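NADH dehydrogenase (PDB 4R81) binds flavin mononucleotide in a flavodoxin-like fold and probably uses it to pass electrons from NAD(P)H to a quinone. Local coordinates at residues 24-29 with 131-136; 28-31 with 36-39. One frame throughout, in Å; residues are numbered along the deposited sequence. Where two conformers were deposited one is given.

Interaction 1: residues 24-29 with 131-136. With FMN (flavin mononucleotide), chain E.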
loop_
_atom_site.group_PDB
_atom_site.type_symbol
_atom_site.label_atom_id
_atom_site.label_comp_id
_atom_site.label_asym_id
_atom_site.label_seq_id
_atom_site.Cartn_x
_atom_site.Cartn_y
_atom_site.Cartn_z
ATOM N N GLU A 24 -20.159 6.136 -9.493
ATOM C CA GLU A 24 -21.397 6.435 -10.200
ATOM C C GLU A 24 -21.126 7.215 -11.477
ATOM O O GLU A 24 -21.727 6.939 -12.520
ATOM C CB GLU A 24 -22.352 7.227 -9.305
ATOM C CG GLU A 24 -23.662 7.589 -9.978
ATOM C CD GLU A 24 -24.545 6.378 -10.259
ATOM O OE1 GLU A 24 -24.415 5.347 -9.549
ATOM O OE2 GLU A 24 -25.376 6.462 -11.198
ATOM N N ALA A 25 -20.209 8.176 -11.405
ATOM C CA ALA A 25 -19.900 9.005 -12.574
ATOM C C ALA A 25 -19.221 8.168 -13.662
ATOM O O ALA A 25 -19.575 8.244 -14.841
ATOM C CB ALA A 25 -19.040 10.199 -12.179
ATOM N N PHE A 26 -18.272 7.337 -13.244
ATOM C CA PHE A 26 -17.558 6.445 -14.156
ATOM C C PHE A 26 -18.514 5.471 -14.849
ATOM O O PHE A 26 -18.452 5.288 -16.067
ATOM C CB PHE A 26 -16.459 5.692 -13.399
ATOM C CG PHE A 26 -15.616 4.795 -14.270
ATOM C CD1 PHE A 26 -14.785 5.324 -15.251
ATOM C CD2 PHE A 26 -15.634 3.422 -14.082
ATOM C CE1 PHE A 26 -14.002 4.489 -16.041
ATOM C CE2 PHE A 26 -14.855 2.582 -14.861
ATOM C CZ PHE A 26 -14.035 3.117 -15.842
ATOM N N THR A 27 -19.404 4.847 -14.085
ATOM C CA THR A 27 -20.356 3.918 -14.683
ATOM C C THR A 27 -21.322 4.611 -15.648
ATOM O O THR A 27 -21.714 4.029 -16.658
ATOM C CB THR A 27 -21.128 3.105 -13.624
ATOM O OG1 THR A 27 -21.809 3.991 -12.729
ATOM C CG2 THR A 27 -20.172 2.214 -12.832
ATOM N N GLU A 28 -21.695 5.851 -15.343
ATOM C CA GLU A 28 -22.537 6.633 -16.245
ATOM C C GLU A 28 -21.848 6.826 -17.592
ATOM O O GLU A 28 -22.471 6.665 -18.643
ATOM C CB GLU A 28 -22.891 7.991 -15.618
ATOM C CG GLU A 28 -23.893 8.818 -16.414
ATOM C CD GLU A 28 -24.276 10.116 -15.714
ATOM O OE1 GLU A 28 -23.804 10.352 -14.575
ATOM O OE2 GLU A 28 -25.051 10.902 -16.308
ATOM N N GLY A 29 -20.562 7.171 -17.558
ATOM C CA GLY A 29 -19.788 7.302 -18.781
ATOM C C GLY A 29 -19.678 5.992 -19.545
ATOM O O GLY A 29 -19.827 5.972 -20.769
ATOM N N VAL A 131 -7.954 1.606 -15.908
ATOM C CA VAL A 131 -8.164 2.994 -15.523
ATOM C C VAL A 131 -8.125 3.113 -13.997
ATOM O O VAL A 131 -8.831 2.390 -13.288
ATOM C CB VAL A 131 -9.534 3.496 -16.010
ATOM C CG1 VAL A 131 -9.745 4.950 -15.612
ATOM C CG2 VAL A 131 -9.659 3.329 -17.521
ATOM N N VAL A 132 -7.301 4.021 -13.483
ATOM C CA VAL A 132 -7.245 4.257 -12.046
ATOM C C VAL A 132 -7.845 5.622 -11.748
ATOM O O VAL A 132 -7.405 6.632 -12.290
ATOM C CB VAL A 132 -5.791 4.217 -11.523
ATOM C CG1 VAL A 132 -5.746 4.554 -10.029
ATOM C CG2 VAL A 132 -5.184 2.853 -11.780
ATOM N N LEU A 133 -8.858 5.642 -10.893
ATOM C CA LEU A 133 -9.493 6.888 -10.474
ATOM C C LEU A 133 -9.248 7.037 -8.979
ATOM O O LEU A 133 -9.904 6.393 -8.148
ATOM C CB LEU A 133 -10.993 6.888 -10.790
ATOM C CG LEU A 133 -11.419 6.690 -12.249
ATOM C CD1 LEU A 133 -12.940 6.744 -12.408
ATOM C CD2 LEU A 133 -10.764 7.718 -13.158
ATOM N N CYS A 134 -8.268 7.869 -8.645
ATOM C CA CYS A 134 -7.816 8.012 -7.272
ATOM C C CYS A 134 -8.186 9.382 -6.718
ATOM O O CYS A 134 -7.731 10.417 -7.214
ATOM C CB CYS A 134 -6.299 7.818 -7.224
ATOM S SG CYS A 134 -5.562 8.105 -5.628
ATOM N N SER A 135 -9.022 9.396 -5.692
ATOM C CA SER A 135 -9.430 10.648 -5.060
ATOM C C SER A 135 -8.421 11.019 -3.983
ATOM O O SER A 135 -8.019 10.176 -3.195
ATOM C CB SER A 135 -10.824 10.502 -4.449
ATOM O OG SER A 135 -11.156 11.637 -3.671
ATOM N N ALA A 136 -7.998 12.281 -3.950
ATOM C CA ALA A 136 -6.979 12.692 -2.985
ATOM C C ALA A 136 -7.333 14.012 -2.330
ATOM O O ALA A 136 -7.976 14.860 -2.946
ATOM C CB ALA A 136 -5.622 12.798 -3.663
HETATM N N1 FMN E . -4.965 12.681 0.853
HETATM C C2 FMN E . -3.764 12.856 0.192
HETATM O O2 FMN E . -3.672 13.705 -0.686
HETATM N N3 FMN E . -2.668 12.078 0.508
HETATM C C4 FMN E . -2.762 11.115 1.490
HETATM O O4 FMN E . -1.777 10.429 1.747
HETATM C C4A FMN E . -3.965 10.929 2.168
HETATM N N5 FMN E . -4.082 9.983 3.166
HETATM C C5A FMN E . -5.287 9.802 3.814
HETATM C C6 FMN E . -5.402 8.831 4.809
HETATM C C7 FMN E . -6.610 8.645 5.476
HETATM C C7M FMN E . -6.738 7.588 6.533
HETATM C C8 FMN E . -7.713 9.432 5.146
HETATM C C8M FMN E . -9.023 9.247 5.863
HETATM C C9 FMN E . -7.588 10.406 4.159
HETATM C C9A FMN E . -6.382 10.595 3.485
HETATM N N10 FMN E . -6.256 11.558 2.498
HETATM C C10 FMN E . -5.061 11.720 1.839
HETATM C "C1'" FMN E . -7.422 12.402 2.097
HETATM C "C2'" FMN E . -8.297 11.485 1.230
HETATM O "O2'" FMN E . -7.673 11.143 0.008
HETATM C "C3'" FMN E . -9.681 12.081 1.033
HETATM O "O3'" FMN E . -10.343 11.980 2.284
HETATM C "C4'" FMN E . -10.463 11.309 -0.022
HETATM O "O4'" FMN E . -9.912 11.479 -1.310
HETATM C "C5'" FMN E . -11.924 11.729 -0.059
HETATM O "O5'" FMN E . -12.595 10.765 -0.835
HETATM P P FMN E . -13.665 9.810 -0.116
HETATM O O1P FMN E . -14.820 10.684 0.336
HETATM O O2P FMN E . -14.157 8.774 -1.095
HETATM O O3P FMN E . -13.013 9.178 1.091
#

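Interaction 2: residues 28-31 with 36-39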
loop_
_atom_site.group_PDB
_atom_site.type_symbol
_atom_site.label_atom_id
_atom_site.label_comp_id
_atom_site.label_asym_id
_atom_site.label_seq_id
_atom_site.Cartn_x
_atom_site.Cartn_y
_atom_site.Cartn_z
ATOM N N GLU A 28 -21.695 5.851 -15.343
ATOM C CA GLU A 28 -22.537 6.633 -16.245
ATOM C C GLU A 28 -21.848 6.826 -17.592
ATOM O O GLU A 28 -22.471 6.665 -18.643
ATOM C CB GLU A 28 -22.891 7.991 -15.618
ATOM C CG GLU A 28 -23.893 8.818 -16.414
ATOM C CD GLU A 28 -24.276 10.116 -15.714
ATOM O OE1 GLU A 28 -23.804 10.352 -14.575
ATOM O OE2 GLU A 28 -25.051 10.902 -16.308
ATOM N N GLY A 29 -20.562 7.171 -17.558
ATOM C CA GLY A 29 -19.788 7.302 -18.781
ATOM C C GLY A 29 -19.678 5.992 -19.545
ATOM O O GLY A 29 -19.827 5.972 -20.769
ATOM N N LEU A 30 -19.396 4.900 -18.834
ATOM C CA LEU A 30 -19.337 3.584 -19.465
ATOM C C LEU A 30 -20.645 3.272 -20.192
ATOM O O LEU A 30 -20.643 2.859 -21.357
ATOM C CB LEU A 30 -19.063 2.496 -18.426
ATOM C CG LEU A 30 -17.654 2.419 -17.849
ATOM C CD1 LEU A 30 -17.580 1.265 -16.851
ATOM C CD2 LEU A 30 -16.598 2.260 -18.952
ATOM N N SER A 31 -21.769 3.485 -19.518
ATOM C CA SER A 31 -23.062 3.185 -20.126
ATOM C C SER A 31 -23.339 4.094 -21.319
ATOM O O SER A 31 -23.880 3.642 -22.327
ATOM C CB SER A 31 -24.183 3.293 -19.097
ATOM O OG SER A 31 -24.018 2.315 -18.087
ATOM N N THR A 36 -20.038 -2.239 -20.806
ATOM C CA THR A 36 -20.680 -2.934 -19.687
ATOM C C THR A 36 -19.713 -3.060 -18.520
ATOM O O THR A 36 -18.517 -2.822 -18.670
ATOM C CB THR A 36 -21.200 -4.334 -20.079
ATOM O OG1 THR A 36 -20.099 -5.164 -20.465
ATOM C CG2 THR A 36 -22.192 -4.239 -21.224
ATOM N N TYR A 37 -20.213 -3.451 -17.356
ATOM C CA TYR A 37 -19.333 -3.534 -16.194
ATOM C C TYR A 37 -19.853 -4.431 -15.067
ATOM O O TYR A 37 -21.042 -4.766 -15.001
ATOM C CB TYR A 37 -19.014 -2.128 -15.653
ATOM C CG TYR A 37 -20.244 -1.412 -15.155
ATOM C CD1 TYR A 37 -20.659 -1.538 -13.831
ATOM C CD2 TYR A 37 -21.012 -0.641 -16.017
ATOM C CE1 TYR A 37 -21.797 -0.907 -13.379
ATOM C CE2 TYR A 37 -22.153 -0.005 -15.576
ATOM C CZ TYR A 37 -22.541 -0.142 -14.259
ATOM O OH TYR A 37 -23.674 0.492 -13.825
ATOM N N GLU A 38 -18.931 -4.824 -14.192
ATOM C CA GLU A 38 -19.258 -5.504 -12.950
ATOM C C GLU A 38 -18.438 -4.834 -11.860
ATOM O O GLU A 38 -17.245 -4.607 -12.041
ATOM C CB GLU A 38 -18.910 -7.001 -13.019
ATOM C CG GLU A 38 -19.249 -7.760 -11.728
ATOM C CD GLU A 38 -18.954 -9.251 -11.796
ATOM O OE1 GLU A 38 -18.566 -9.751 -12.875
ATOM O OE2 GLU A 38 -19.107 -9.929 -10.754
ATOM N N VAL A 39 -19.073 -4.512 -10.736
ATOM C CA VAL A 39 -18.366 -3.883 -9.626
ATOM C C VAL A 39 -18.010 -4.883 -8.538
ATOM O O VAL A 39 -18.883 -5.598 -8.029
ATOM C CB VAL A 39 -19.177 -2.729 -8.995
ATOM C CG1 VAL A 39 -18.384 -2.082 -7.855
ATOM C CG2 VAL A 39 -19.535 -1.698 -10.056
HETATM O O HOH W 1 -25.158 1.773 -15.563
#

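Interaction 1: residues 24-29 with 131-136
F26, on helix 18-32, and L133, on strand 129-135, meet where the helix lies over the parallel sheet of the flavodoxin-like fold, and the pair illustrates how a few apolar side chains seat a helix on a sheet. One methyl does most of the touching. CD1 of L133 rests against the root of the aromatic side chain, 3.7 Å from CD1 of F26 and 3.8 Å from CG of F26, and the two side chains are inclined to one another, with the methyl meeting the ring at a slant. F26 extends its ring down toward the strand because CG stands anti to the backbone N (chi1 -177°). The leucine chain continues outward with chi2 at -179°, which carries CD1 up to the ring. Farther along the ring, CE1 of F26 lies 4.3 Å from CG1 of V131, so the phenyl spans two residues that project from the same side of the strand. No hydrogen bond crosses between the segments, and all three side chains are buried.

The strand's far end serves the cofactor. In one of the two conformers of S135, its OG forms a hydrogen bond of 2.7 Å with the ribityl O4' of FMN. CB of A136 lies 3.7 Å from O2 of FMN.

Around this contact, F26 also packs on A86 and I88 of strand 84-90, and L133 on A192 and A195 of helix 185-197. Helix 18-32 thus sits beside that second helix, above strands 84-90 and 129-135.

Interaction 2: residues 28-31 with 36-39
L30 and Y37 join the helix and second strand of the beta-alpha-beta unit formed by strand 5-10, helix 18-32 and strand 36-41, a right-handed crossover as expected of the flavodoxin-like fold. Two kinds of contact join helix and strand here. The apolar one is made by a single leucine branch: CD1 of L30 reaches the base of the tyrosine, 3.9 Å from CB of Y37 and 4.0 Å from CD2 of Y37, so it lies against the junction of CB and the ring, meeting the ring obliquely. L30 continues onto V6 and I8 of the neighbouring strand 5-10, which extends the apolar layer beneath the helix.

The polar contact runs along the ring's margin. Y37 holds CG between its backbone N and carbonyl carbon (chi1 63°), which lays the ring alongside the helix, its hydroxyl directed back toward the turn of T27. OG of S31 lies at the ring edge, in its plane, 3.9 Å from CE2 of Y37, and also hydrogen-bonds to the backbone O of T27. A water in the same plane links helix and strand, with hydrogen bonds of 2.8 Å to OG of S31 and 2.6 Å to OH of Y37.

Helix 18-32 is common to both contacts, which share E28 and G29 and have centres about 10 Å apart. Interaction 1 sets the helix against strand 129-135, the neighbour of outermost strand 169-174, whereas interaction 2 ties its later turns to strand 36-41, the outermost strand on the other side within the chain. They touch directly where CG2 of T27 packs 3.6 Å from CE1 of Y37. Segment 131-136 reaches FMN through S135 and A136. The shared helix starts at F18 and S19, whose backbone N atoms hydrogen-bond to the cofactor; the side chain of L133 is about 8 Å from that of S19. Interaction 2, toward the helix's C-terminal end, takes no part in the flavin pocket.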